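Local coordinates for hypothetical protein, IPT/TIG domain protein (Bacteroides ovatus, PDB 4HW6) that is of unknown function but probably acts as an auxiliary nutrient-binding protein, perhaps for carbohydrate, joining an IPT/TIG domain to a six-bladed beta-propeller, at residues Asp162-Val167 with Gly193-Val198; Asp154-Gly159 with Val187-Asn192; Thr179-Cys184 with Thr219-Leu224; Cys233-His236 with Lys241-Tyr244. All coordinates share one frame; numbering follows the deposited sequence. Where two conformers were deposited one is given.

Contact 1 (Asp162-Val167 with Gly193-Val198); sequences DAFRHV and GDMVVV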
loop_
_atom_site.group_PDB
_atom_site.type_symbol
_atom_site.label_atom_id
_atom_site.label_comp_id
_atom_site.label_asym_id
_atom_site.label_seq_id
_atom_site.Cartn_x
_atom_site.Cartn_y
_atom_site.Cartn_z
ATOM N N ASP A 162 -10.089 7.211 -18.651
ATOM C CA ASP A 162 -10.850 5.993 -18.370
ATOM C C ASP A 162 -11.625 6.123 -17.050
ATOM O O ASP A 162 -11.730 7.225 -16.485
ATOM C CB ASP A 162 -9.912 4.778 -18.399
ATOM C CG ASP A 162 -9.093 4.701 -19.722
ATOM O OD1 ASP A 162 -9.694 4.771 -20.789
ATOM O OD2 ASP A 162 -7.850 4.583 -19.664
ATOM N N ALA A 163 -12.236 5.030 -16.600
ATOM C CA ALA A 163 -13.141 5.106 -15.460
ATOM C C ALA A 163 -12.427 5.407 -14.153
ATOM O O ALA A 163 -11.323 4.917 -13.884
ATOM C CB ALA A 163 -13.950 3.821 -15.302
ATOM N N PHE A 164 -13.136 6.189 -13.352
ATOM C CA PHE A 164 -12.864 6.448 -11.945
ATOM C C PHE A 164 -13.506 5.306 -11.149
ATOM O O PHE A 164 -14.690 5.004 -11.338
ATOM C CB PHE A 164 -13.547 7.763 -11.613
ATOM C CG PHE A 164 -13.124 8.383 -10.319
ATOM C CD1 PHE A 164 -13.392 7.776 -9.109
ATOM C CD2 PHE A 164 -12.508 9.612 -10.323
ATOM C CE1 PHE A 164 -13.022 8.388 -7.923
ATOM C CE2 PHE A 164 -12.135 10.227 -9.140
ATOM C CZ PHE A 164 -12.395 9.610 -7.944
ATOM N N ARG A 165 -12.738 4.647 -10.302
ATOM C CA ARG A 165 -13.269 3.468 -9.596
ATOM C C ARG A 165 -13.288 3.649 -8.084
ATOM O O ARG A 165 -12.520 4.447 -7.521
ATOM C CB ARG A 165 -12.460 2.206 -9.944
ATOM C CG ARG A 165 -12.318 1.920 -11.440
ATOM C CD ARG A 165 -13.644 1.713 -12.138
ATOM N NE ARG A 165 -14.403 0.572 -11.620
ATOM C CZ ARG A 165 -14.591 -0.591 -12.261
ATOM N NH1 ARG A 165 -14.055 -0.824 -13.458
ATOM N NH2 ARG A 165 -15.301 -1.550 -11.680
ATOM N N HIS A 166 -14.171 2.888 -7.454
ATOM C CA HIS A 166 -14.357 2.916 -5.989
ATOM C C HIS A 166 -14.394 1.485 -5.469
ATOM O O HIS A 166 -15.333 0.743 -5.761
ATOM C CB HIS A 166 -15.646 3.628 -5.664
ATOM C CG HIS A 166 -16.079 3.503 -4.237
ATOM N ND1 HIS A 166 -17.405 3.555 -3.868
ATOM C CD2 HIS A 166 -15.376 3.326 -3.093
ATOM C CE1 HIS A 166 -17.502 3.419 -2.553
ATOM N NE2 HIS A 166 -16.285 3.271 -2.056
ATOM N N VAL A 167 -13.381 1.134 -4.694
ATOM C CA VAL A 167 -13.306 -0.145 -4.041
ATOM C C VAL A 167 -13.951 0.009 -2.661
ATOM O O VAL A 167 -13.444 0.744 -1.812
ATOM C CB VAL A 167 -11.857 -0.643 -3.907
ATOM C CG1 VAL A 167 -11.825 -1.971 -3.190
ATOM C CG2 VAL A 167 -11.168 -0.760 -5.278
ATOM N N GLY A 193 -12.677 16.528 4.555
ATOM C CA GLY A 193 -12.987 15.202 4.056
ATOM C C GLY A 193 -13.694 15.225 2.711
ATOM O O GLY A 193 -14.164 14.186 2.256
ATOM N N ASP A 194 -13.781 16.397 2.072
ATOM C CA ASP A 194 -14.352 16.467 0.719
ATOM C C ASP A 194 -13.333 15.920 -0.291
ATOM O O ASP A 194 -12.120 16.001 -0.078
ATOM C CB ASP A 194 -14.766 17.891 0.369
ATOM C CG ASP A 194 -15.887 18.414 1.263
ATOM O OD1 ASP A 194 -16.884 17.690 1.510
ATOM O OD2 ASP A 194 -15.759 19.568 1.728
HETATM N N MSE A 195 -13.823 15.332 -1.375
HETATM C CA MSE A 195 -12.932 14.718 -2.367
HETATM C C MSE A 195 -12.539 15.729 -3.441
HETATM O O MSE A 195 -13.402 16.323 -4.038
HETATM C CB MSE A 195 -13.650 13.545 -3.025
HETATM C CG MSE A 195 -12.800 12.743 -3.980
HETATM SE SE MSE A 195 -13.955 11.492 -4.971
HETATM C CE MSE A 195 -14.266 10.227 -3.536
ATOM N N VAL A 196 -11.242 15.897 -3.677
ATOM C CA VAL A 196 -10.710 16.777 -4.716
ATOM C C VAL A 196 -10.325 15.935 -5.917
ATOM O O VAL A 196 -9.723 14.873 -5.762
ATOM C CB VAL A 196 -9.432 17.508 -4.209
ATOM C CG1 VAL A 196 -8.944 18.550 -5.212
ATOM C CG2 VAL A 196 -9.693 18.152 -2.860
ATOM N N VAL A 197 -10.709 16.371 -7.110
ATOM C CA VAL A 197 -10.312 15.693 -8.341
ATOM C C VAL A 197 -9.816 16.738 -9.343
ATOM O O VAL A 197 -10.493 17.754 -9.601
ATOM C CB VAL A 197 -11.476 14.912 -8.973
ATOM C CG1 VAL A 197 -11.017 14.225 -10.257
ATOM C CG2 VAL A 197 -12.059 13.887 -7.996
ATOM N N VAL A 198 -8.647 16.482 -9.909
ATOM C CA VAL A 198 -8.064 17.367 -10.901
ATOM C C VAL A 198 -8.518 16.946 -12.283
ATOM O O VAL A 198 -8.466 15.765 -12.611
ATOM C CB VAL A 198 -6.519 17.356 -10.813
ATOM C CG1 VAL A 198 -5.902 18.128 -12.000
ATOM C CG2 VAL A 198 -6.104 17.981 -9.494
#

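Contact 2 (Asp154-Gly159 with Val187-Asn192); sequences DLYWVG and VNFTLN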
loop_
_atom_site.group_PDB
_atom_site.type_symbol
_atom_site.label_atom_id
_atom_site.label_comp_id
_atom_site.label_asym_id
_atom_site.label_seq_id
_atom_site.Cartn_x
_atom_site.Cartn_y
_atom_site.Cartn_z
ATOM N N ASP A 154 -12.796 2.475 2.030
ATOM C CA ASP A 154 -13.081 3.033 0.717
ATOM C C ASP A 154 -11.823 3.553 0.063
ATOM O O ASP A 154 -11.202 4.526 0.527
ATOM C CB ASP A 154 -14.153 4.114 0.798
ATOM C CG ASP A 154 -15.449 3.592 1.366
ATOM O OD1 ASP A 154 -16.226 2.915 0.647
ATOM O OD2 ASP A 154 -15.660 3.807 2.574
ATOM N N LEU A 155 -11.436 2.865 -1.003
ATOM C CA LEU A 155 -10.276 3.196 -1.833
ATOM C C LEU A 155 -10.751 3.635 -3.201
ATOM O O LEU A 155 -11.558 2.962 -3.842
ATOM C CB LEU A 155 -9.401 1.974 -2.020
ATOM C CG LEU A 155 -8.199 2.093 -2.930
ATOM C CD1 LEU A 155 -7.164 3.025 -2.300
ATOM C CD2 LEU A 155 -7.606 0.698 -3.144
ATOM N N TYR A 156 -10.259 4.778 -3.651
ATOM C CA TYR A 156 -10.671 5.345 -4.925
ATOM C C TYR A 156 -9.480 5.447 -5.848
ATOM O O TYR A 156 -8.337 5.611 -5.399
ATOM C CB TYR A 156 -11.244 6.752 -4.728
ATOM C CG TYR A 156 -12.489 6.798 -3.894
ATOM C CD1 TYR A 156 -13.745 6.668 -4.476
ATOM C CD2 TYR A 156 -12.423 6.980 -2.521
ATOM C CE1 TYR A 156 -14.899 6.713 -3.725
ATOM C CE2 TYR A 156 -13.581 7.012 -1.751
ATOM C CZ TYR A 156 -14.812 6.894 -2.364
ATOM O OH TYR A 156 -15.970 6.920 -1.631
ATOM N N TRP A 157 -9.735 5.419 -7.149
ATOM C CA TRP A 157 -8.706 5.804 -8.092
ATOM C C TRP A 157 -9.235 6.522 -9.289
ATOM O O TRP A 157 -10.336 6.232 -9.735
ATOM C CB TRP A 157 -7.783 4.652 -8.508
ATOM C CG TRP A 157 -8.328 3.582 -9.403
ATOM C CD1 TRP A 157 -8.523 3.644 -10.751
ATOM C CD2 TRP A 157 -8.651 2.251 -9.016
ATOM N NE1 TRP A 157 -8.962 2.428 -11.227
ATOM C CE2 TRP A 157 -9.053 1.555 -10.186
ATOM C CE3 TRP A 157 -8.654 1.580 -7.806
ATOM C CZ2 TRP A 157 -9.437 0.233 -10.165
ATOM C CZ3 TRP A 157 -9.051 0.230 -7.795
ATOM C CH2 TRP A 157 -9.439 -0.408 -8.969
ATOM N N VAL A 158 -8.465 7.512 -9.737
ATOM C CA VAL A 158 -8.718 8.172 -11.016
ATOM C C VAL A 158 -8.120 7.328 -12.119
ATOM O O VAL A 158 -7.138 6.593 -11.900
ATOM C CB VAL A 158 -8.125 9.583 -11.090
ATOM C CG1 VAL A 158 -8.899 10.544 -10.182
ATOM C CG2 VAL A 158 -6.640 9.590 -10.717
ATOM N N GLY A 159 -8.674 7.491 -13.313
ATOM C CA GLY A 159 -8.273 6.746 -14.487
ATOM C C GLY A 159 -7.925 7.576 -15.706
ATOM O O GLY A 159 -7.974 7.061 -16.808
ATOM N N VAL A 187 -6.410 12.660 -7.381
ATOM C CA VAL A 187 -7.500 12.658 -6.392
ATOM C C VAL A 187 -6.870 12.830 -5.023
ATOM O O VAL A 187 -5.785 12.302 -4.759
ATOM C CB VAL A 187 -8.380 11.376 -6.466
ATOM C CG1 VAL A 187 -7.537 10.098 -6.319
ATOM C CG2 VAL A 187 -9.497 11.434 -5.436
ATOM N N ASN A 188 -7.520 13.605 -4.176
ATOM C CA ASN A 188 -7.103 13.764 -2.793
ATOM C C ASN A 188 -8.334 14.143 -1.981
ATOM O O ASN A 188 -9.439 14.155 -2.517
ATOM C CB ASN A 188 -5.994 14.830 -2.678
ATOM C CG ASN A 188 -5.051 14.573 -1.528
ATOM O OD1 ASN A 188 -5.458 14.113 -0.436
ATOM N ND2 ASN A 188 -3.773 14.865 -1.751
ATOM N N PHE A 189 -8.155 14.411 -0.693
ATOM C CA PHE A 189 -9.233 14.848 0.172
ATOM C C PHE A 189 -8.821 16.084 0.958
ATOM O O PHE A 189 -7.667 16.205 1.418
ATOM C CB PHE A 189 -9.632 13.721 1.129
ATOM C CG PHE A 189 -10.275 12.550 0.435
ATOM C CD1 PHE A 189 -9.520 11.592 -0.186
ATOM C CD2 PHE A 189 -11.642 12.417 0.410
ATOM C CE1 PHE A 189 -10.126 10.549 -0.865
ATOM C CE2 PHE A 189 -12.245 11.377 -0.250
ATOM C CZ PHE A 189 -11.487 10.433 -0.886
ATOM N N THR A 190 -9.771 16.979 1.136
ATOM C CA THR A 190 -9.533 18.190 1.913
ATOM C C THR A 190 -9.530 17.843 3.412
ATOM O O THR A 190 -9.862 16.723 3.803
ATOM C CB THR A 190 -10.595 19.260 1.634
ATOM O OG1 THR A 190 -11.869 18.837 2.151
ATOM C CG2 THR A 190 -10.728 19.561 0.129
ATOM N N LEU A 191 -9.165 18.812 4.248
ATOM C CA LEU A 191 -9.193 18.610 5.702
ATOM C C LEU A 191 -10.619 18.352 6.198
ATOM O O LEU A 191 -10.790 17.691 7.222
ATOM C CB LEU A 191 -8.565 19.789 6.435
ATOM C CG LEU A 191 -7.073 20.030 6.153
ATOM C CD1 LEU A 191 -6.540 21.117 7.078
ATOM C CD2 LEU A 191 -6.254 18.742 6.246
ATOM N N ASN A 192 -11.628 18.842 5.476
ATOM C CA ASN A 192 -13.014 18.570 5.860
ATOM C C ASN A 192 -13.507 17.211 5.336
ATOM O O ASN A 192 -14.604 16.782 5.654
ATOM C CB ASN A 192 -13.917 19.727 5.429
ATOM C CG ASN A 192 -13.699 20.976 6.273
ATOM O OD1 ASN A 192 -13.279 20.891 7.430
ATOM N ND2 ASN A 192 -13.978 22.141 5.700
#

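Contact 3 (Thr179-Cys184 with Thr219-Leu224); sequences TNIGQC and TERLSL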
loop_
_atom_site.group_PDB
_atom_site.type_symbol
_atom_site.label_atom_id
_atom_site.label_comp_id
_atom_site.label_asym_id
_atom_site.label_seq_id
_atom_site.Cartn_x
_atom_site.Cartn_y
_atom_site.Cartn_z
ATOM N N THR A 179 -18.096 10.935 -12.950
ATOM C CA THR A 179 -17.509 12.219 -12.570
ATOM C C THR A 179 -17.900 13.336 -13.525
ATOM O O THR A 179 -17.861 14.494 -13.145
ATOM C CB THR A 179 -15.970 12.158 -12.607
ATOM O OG1 THR A 179 -15.562 11.849 -13.945
ATOM C CG2 THR A 179 -15.425 11.094 -11.626
ATOM N N ASN A 180 -18.211 12.988 -14.776
ATOM C CA ASN A 180 -18.364 13.956 -15.864
ATOM C C ASN A 180 -17.141 14.863 -16.024
ATOM O O ASN A 180 -17.242 16.029 -16.434
ATOM C CB ASN A 180 -19.652 14.780 -15.706
ATOM C CG ASN A 180 -20.901 13.953 -15.914
ATOM O OD1 ASN A 180 -21.834 14.003 -15.115
ATOM N ND2 ASN A 180 -20.909 13.160 -16.962
ATOM N N ILE A 181 -15.982 14.300 -15.705
ATOM C CA ILE A 181 -14.706 14.944 -15.906
ATOM C C ILE A 181 -13.963 14.127 -16.957
ATOM O O ILE A 181 -13.806 12.917 -16.803
ATOM C CB ILE A 181 -13.913 14.941 -14.582
ATOM C CG1 ILE A 181 -14.609 15.814 -13.534
ATOM C CG2 ILE A 181 -12.461 15.377 -14.794
ATOM C CD1 ILE A 181 -14.038 15.692 -12.125
ATOM N N GLY A 182 -13.500 14.782 -18.022
ATOM C CA GLY A 182 -12.882 14.085 -19.150
ATOM C C GLY A 182 -11.530 13.470 -18.902
ATOM O O GLY A 182 -11.202 12.455 -19.506
ATOM N N GLN A 183 -10.727 14.069 -18.031
ATOM C CA GLN A 183 -9.360 13.574 -17.815
ATOM C C GLN A 183 -8.945 13.740 -16.369
ATOM O O GLN A 183 -8.373 14.757 -15.985
ATOM C CB GLN A 183 -8.374 14.229 -18.774
ATOM C CG GLN A 183 -7.034 13.496 -18.856
ATOM C CD GLN A 183 -6.267 13.852 -20.123
ATOM O OE1 GLN A 183 -5.970 15.025 -20.390
ATOM N NE2 GLN A 183 -5.957 12.853 -20.911
ATOM N N CYS A 184 -9.267 12.732 -15.567
ATOM C CA CYS A 184 -9.052 12.819 -14.118
ATOM C C CYS A 184 -7.603 12.499 -13.808
ATOM O O CYS A 184 -7.184 11.332 -13.916
ATOM C CB CYS A 184 -9.959 11.853 -13.356
ATOM S SG CYS A 184 -11.718 12.200 -13.481
ATOM N N THR A 219 -21.685 12.742 -4.178
ATOM C CA THR A 219 -22.505 12.830 -5.391
ATOM C C THR A 219 -22.573 14.249 -5.972
ATOM O O THR A 219 -22.704 14.411 -7.186
ATOM C CB THR A 219 -23.939 12.320 -5.122
ATOM O OG1 THR A 219 -24.557 13.131 -4.117
ATOM C CG2 THR A 219 -23.903 10.850 -4.642
ATOM N N GLU A 220 -22.491 15.266 -5.115
ATOM C CA GLU A 220 -22.551 16.651 -5.561
ATOM C C GLU A 220 -21.161 17.176 -5.940
ATOM O O GLU A 220 -20.243 17.150 -5.121
ATOM C CB GLU A 220 -23.145 17.536 -4.472
ATOM C CG GLU A 220 -23.394 18.958 -4.948
ATOM C CD GLU A 220 -24.013 19.854 -3.885
ATOM O OE1 GLU A 220 -24.437 19.338 -2.826
ATOM O OE2 GLU A 220 -24.070 21.080 -4.116
ATOM N N ARG A 221 -21.029 17.661 -7.170
ATOM C CA ARG A 221 -19.757 18.218 -7.672
ATOM C C ARG A 221 -19.780 19.737 -7.623
ATOM O O ARG A 221 -20.786 20.363 -7.975
ATOM C CB ARG A 221 -19.500 17.725 -9.101
ATOM C CG ARG A 221 -18.069 17.908 -9.574
ATOM C CD ARG A 221 -17.923 17.547 -11.048
ATOM N NE ARG A 221 -18.474 18.586 -11.919
ATOM C CZ ARG A 221 -18.517 18.514 -13.246
ATOM N NH1 ARG A 221 -18.081 17.424 -13.882
ATOM N NH2 ARG A 221 -19.023 19.539 -13.952
ATOM N N LEU A 222 -18.681 20.331 -7.178
ATOM C CA LEU A 222 -18.475 21.783 -7.201
ATOM C C LEU A 222 -17.202 22.078 -7.994
ATOM O O LEU A 222 -16.290 21.259 -8.042
ATOM C CB LEU A 222 -18.322 22.348 -5.782
ATOM C CG LEU A 222 -19.434 22.093 -4.752
ATOM C CD1 LEU A 222 -18.985 22.564 -3.371
ATOM C CD2 LEU A 222 -20.761 22.744 -5.134
ATOM N N SER A 223 -17.145 23.249 -8.614
ATOM C CA SER A 223 -15.936 23.712 -9.299
ATOM C C SER A 223 -15.176 24.657 -8.371
ATOM O O SER A 223 -15.738 25.653 -7.907
ATOM C CB SER A 223 -16.316 24.449 -10.589
ATOM O OG SER A 223 -17.039 23.580 -11.463
ATOM N N LEU A 224 -13.911 24.365 -8.112
ATOM C CA LEU A 224 -13.135 25.159 -7.192
ATOM C C LEU A 224 -12.413 26.274 -7.913
ATOM O O LEU A 224 -12.537 27.423 -7.533
ATOM C CB LEU A 224 -12.114 24.321 -6.441
ATOM C CG LEU A 224 -12.684 23.234 -5.541
ATOM C CD1 LEU A 224 -11.569 22.574 -4.735
ATOM C CD2 LEU A 224 -13.762 23.819 -4.632
HETATM O O HOH W 1 -19.107 18.724 -16.643
#

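Contact 4 (Cys233-His236 with Lys241-Tyr244); sequences CAVH and KIYY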
loop_
_atom_site.group_PDB
_atom_site.type_symbol
_atom_site.label_atom_id
_atom_site.label_comp_id
_atom_site.label_asym_id
_atom_site.label_seq_id
_atom_site.Cartn_x
_atom_site.Cartn_y
_atom_site.Cartn_z
ATOM N N CYS A 233 -2.792 17.302 -7.146
ATOM C CA CYS A 233 -3.485 18.035 -6.064
ATOM C C CYS A 233 -3.018 17.508 -4.700
ATOM O O CYS A 233 -3.484 16.479 -4.219
ATOM C CB CYS A 233 -5.011 17.938 -6.169
ATOM S SG CYS A 233 -5.738 16.287 -6.328
ATOM N N ALA A 234 -2.101 18.230 -4.083
ATOM C CA ALA A 234 -1.513 17.812 -2.821
ATOM C C ALA A 234 -2.037 18.713 -1.712
ATOM O O ALA A 234 -1.755 19.912 -1.682
ATOM C CB ALA A 234 -0.001 17.884 -2.901
ATOM N N VAL A 235 -2.789 18.117 -0.795
ATOM C CA VAL A 235 -3.441 18.852 0.276
ATOM C C VAL A 235 -2.530 18.903 1.489
ATOM O O VAL A 235 -2.219 17.869 2.073
ATOM C CB VAL A 235 -4.776 18.220 0.687
ATOM C CG1 VAL A 235 -5.403 18.994 1.847
ATOM C CG2 VAL A 235 -5.734 18.193 -0.492
ATOM N N HIS A 236 -2.145 20.104 1.901
ATOM C CA HIS A 236 -1.250 20.257 3.054
ATOM C C HIS A 236 -1.975 19.872 4.337
ATOM O O HIS A 236 -3.081 20.364 4.600
ATOM C CB HIS A 236 -0.751 21.677 3.201
ATOM C CG HIS A 236 0.346 21.818 4.218
ATOM N ND1 HIS A 236 0.105 22.029 5.557
ATOM C CD2 HIS A 236 1.692 21.768 4.080
ATOM C CE1 HIS A 236 1.257 22.105 6.195
ATOM N NE2 HIS A 236 2.236 21.912 5.329
ATOM N N LYS A 241 -4.386 23.767 2.202
ATOM C CA LYS A 241 -4.358 24.271 0.842
ATOM C C LYS A 241 -4.092 23.157 -0.129
ATOM O O LYS A 241 -3.405 22.182 0.192
ATOM C CB LYS A 241 -3.299 25.385 0.686
ATOM C CG LYS A 241 -3.701 26.649 1.425
ATOM C CD LYS A 241 -2.562 27.626 1.718
ATOM C CE LYS A 241 -1.641 27.873 0.560
ATOM N NZ LYS A 241 -0.774 29.087 0.810
ATOM N N ILE A 242 -4.643 23.320 -1.330
ATOM C CA ILE A 242 -4.426 22.397 -2.426
ATOM C C ILE A 242 -3.311 22.904 -3.314
ATOM O O ILE A 242 -3.431 23.942 -3.955
ATOM C CB ILE A 242 -5.703 22.173 -3.272
ATOM C CG1 ILE A 242 -6.841 21.651 -2.398
ATOM C CG2 ILE A 242 -5.430 21.196 -4.407
ATOM C CD1 ILE A 242 -8.211 21.778 -3.068
ATOM N N TYR A 243 -2.196 22.195 -3.308
ATOM C CA TYR A 243 -1.033 22.560 -4.104
ATOM C C TYR A 243 -1.047 21.816 -5.420
ATOM O O TYR A 243 -1.275 20.606 -5.458
ATOM C CB TYR A 243 0.279 22.304 -3.333
ATOM C CG TYR A 243 0.466 23.214 -2.111
ATOM C CD1 TYR A 243 -0.252 22.997 -0.921
ATOM C CD2 TYR A 243 1.375 24.278 -2.136
ATOM C CE1 TYR A 243 -0.075 23.812 0.194
ATOM C CE2 TYR A 243 1.548 25.115 -1.022
ATOM C CZ TYR A 243 0.828 24.859 0.146
ATOM O OH TYR A 243 0.987 25.678 1.249
ATOM N N TYR A 244 -0.806 22.545 -6.518
ATOM C CA TYR A 244 -0.875 21.953 -7.840
ATOM C C TYR A 244 0.135 22.526 -8.818
ATOM O O TYR A 244 0.772 23.542 -8.541
ATOM C CB TYR A 244 -2.288 22.052 -8.408
ATOM C CG TYR A 244 -2.819 23.453 -8.681
ATOM C CD1 TYR A 244 -3.343 24.253 -7.657
ATOM C CD2 TYR A 244 -2.825 23.975 -9.970
ATOM C CE1 TYR A 244 -3.862 25.510 -7.927
ATOM C CE2 TYR A 244 -3.334 25.238 -10.240
ATOM C CZ TYR A 244 -3.871 25.994 -9.226
ATOM O OH TYR A 244 -4.367 27.262 -9.486
#

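Contact 1 (Asp162-Val167 with Gly193-Val198)
With CG swung anti to the backbone N (chi1 -166°), Phe164 sends its ring out of its own sheet toward Met195 and Val197, and Met195, a selenomethionine, keeps chi1 and chi2 extended (chi1 -175°), which carries SE across to the ring; the bend at chi3 only turns the methyl CE aside. The two segments belong to adjacent blades of the six-bladed beta-propeller: strand 164-168 lies in one antiparallel sheet, strand 195-199 in the next, and only side chains span the gap, the nearest CA atoms, those of Phe164 and Val197, being 10.2 Å apart. A long, flat apolar side chain suits such a place because it spans much of this gap and offers carbons to both partners. Phe164 and Met195 run alongside one another, pointing opposite ways, giving a Met-aromatic contact in which SE of Met195 stands 5.0 Å from the centroid of the Phe164 ring, on an oblique line 62° off the ring normal. The long, polarisable chain of Met195 also touches Tyr156, Val187 and Phe189, filling the seam between the sheets. Val197, a compact beta-branched residue suited to a strand, comes from the opposite direction and sets CG2 obliquely against the ring. All three residues are buried. At the outer end of the ring the work is divided: CZ of Phe164 lies 3.8 Å from SE of Met195, and CE2 of Phe164 3.8 Å from CG2 of Val197.

Contact 2 (Asp154-Gly159 with Val187-Asn192)
Tyr156 and Phe189 meet across the seam between two adjacent blades of the beta-propeller, with Val158 and Val187 packed farther along the same seam. Strand 154-158 belongs to one antiparallel sheet and strand 184-189 to the next, and of these two segments the CA atoms of Val158 and Val187 come nearest, 6.6 Å apart. Here the packing is tight: the two valines lie flank to flank, and CG1 of Val158 sits 3.8 Å from CB of Val187. Small beta-branched side chains suit this narrow part, whereas the aromatic pair reaches over a wider gap. CG of Tyr156 is anti to its carbonyl carbon (chi1 -63°), as in Phe189, which carries each ring into the seam. The two side chains cross at about a right angle, with CD2 of Tyr156 in the plane of the Phe189 ring and at its edge. Within its own blade, His166 stacks on the Tyr156 ring; Met195 touches both aromatics. The contact fades beyond Phe189, as the chain leaves the strand and runs to Leu191 and Asn192, which lie exposed to solvent and far from strand 154-158. At the junction, Asn188 uses its amide oxygen to hold the backbone: N of Phe189 donates to OD1 of Asn188 over 2.7 Å, in the carbonyl plane and on a lone pair. The aromatic pair itself closes to 3.9 Å between CD2 of Tyr156 and CZ of Phe189.

Contact 3 (Thr179-Cys184 with Thr219-Leu224)
NH1 of Arg221 is gripped by two successive backbone carbonyls, donating to O of Thr179 over 3.0 Å and, more weakly, to O of Asn180, also at 3.0 Å. The first bond is moderately bent, with an angle of 142° at the hydrogen; its acceptor is tilted 20° from the guanidinium plane, while the donor lies in the carbonyl plane of Thr179. An arginine suits this place because its long chain can leave a strand and still offer several N-H groups to a loop. Its CG is anti to the backbone N (chi1 -164°), and a bend at chi3 turns the guanidinium group toward the loop. The arrangement ties the outermost strand of a beta-propeller blade, 221-226, to the segment joining strand 173-177 of one blade to strand 184-189 of the next. That connection begins with an ST turn, in which OG1 of Thr179 accepts from N of Ile181 at 3.0 Å; threonine is apt here, its hydroxyl lying close enough to its own backbone to fold the chain. Apolar atoms line the grip as well: CB of Asn180 lies 3.6 Å from NH1 of Arg221, and CG1 of Ile181 approaches the same nitrogen obliquely. Ile181 is buried and also packs on Val197, whereas Asn180 is exposed. On that wetter side, a water accepts from NH2 of Arg221 at 2.8 Å and donates to O of Asn180 at 3.3 Å.

Contact 4 (Cys233-His236 with Lys241-Tyr244)
Residues 233-236 and 241-244 run antiparallel, Ala234 and Tyr243 forming a hydrogen-bonded pair and Val235 and Ile242 the non-hydrogen-bonded pair beside it. N of Ala234 donates to O of Tyr243 at 2.9 Å, N of Tyr243 returns the bond to O of Ala234 at 2.8 Å, and N of His236 reaches O of Lys241 at 3.0 Å. Side chains alternate between the two faces. On that of Val235 and Ile242, CG2 of Ile242 lies 3.7 Å from CB of Cys233, while its CG1 branch meets CG2 of Val235; Ile242 and Cys233 also pack on Val196 of the preceding blade. On the other face, little Ala234 lets the Tyr243 side chain lie close to the strand, with O of Ala234 at the edge of the ring. CG of Tyr243, anti to the carbonyl carbon (chi1 -67°), lays the ring back along the strand toward His236, and CE1 of Tyr243 lies 3.7 Å from CB of His236. OH of Tyr243 bonds with Asn239 in the turn, while NE2 of His236 bonds with O of Gly284 and Lys241 forms a salt bridge with Glu266. This is a beta hairpin, the up-and-down pairing from which propeller blades are built.

How the contacts relate
After the N-terminal IPT/TIG domain and the first propeller strands, the chain lays down strands 154-158 and 164-168 of one blade, then 184-189, 195-199 and 221-226 of the next. Contact 2 closes a loop of 27 residues and contact 1 one of 25; their segments alternate, so they cross and join the same two blades. Contact 3 crosses both, tying the interblade connection to the outer strand of the latter blade. Contact 4 follows in series as a hairpin closed over four residues, in the following blade. Cys233 packs on Val198 of contact 1, its backbone O accepts from ND2 of Asn188 of contact 2, and Ile242 touches Leu224 of contact 3, linking this blade to the one before.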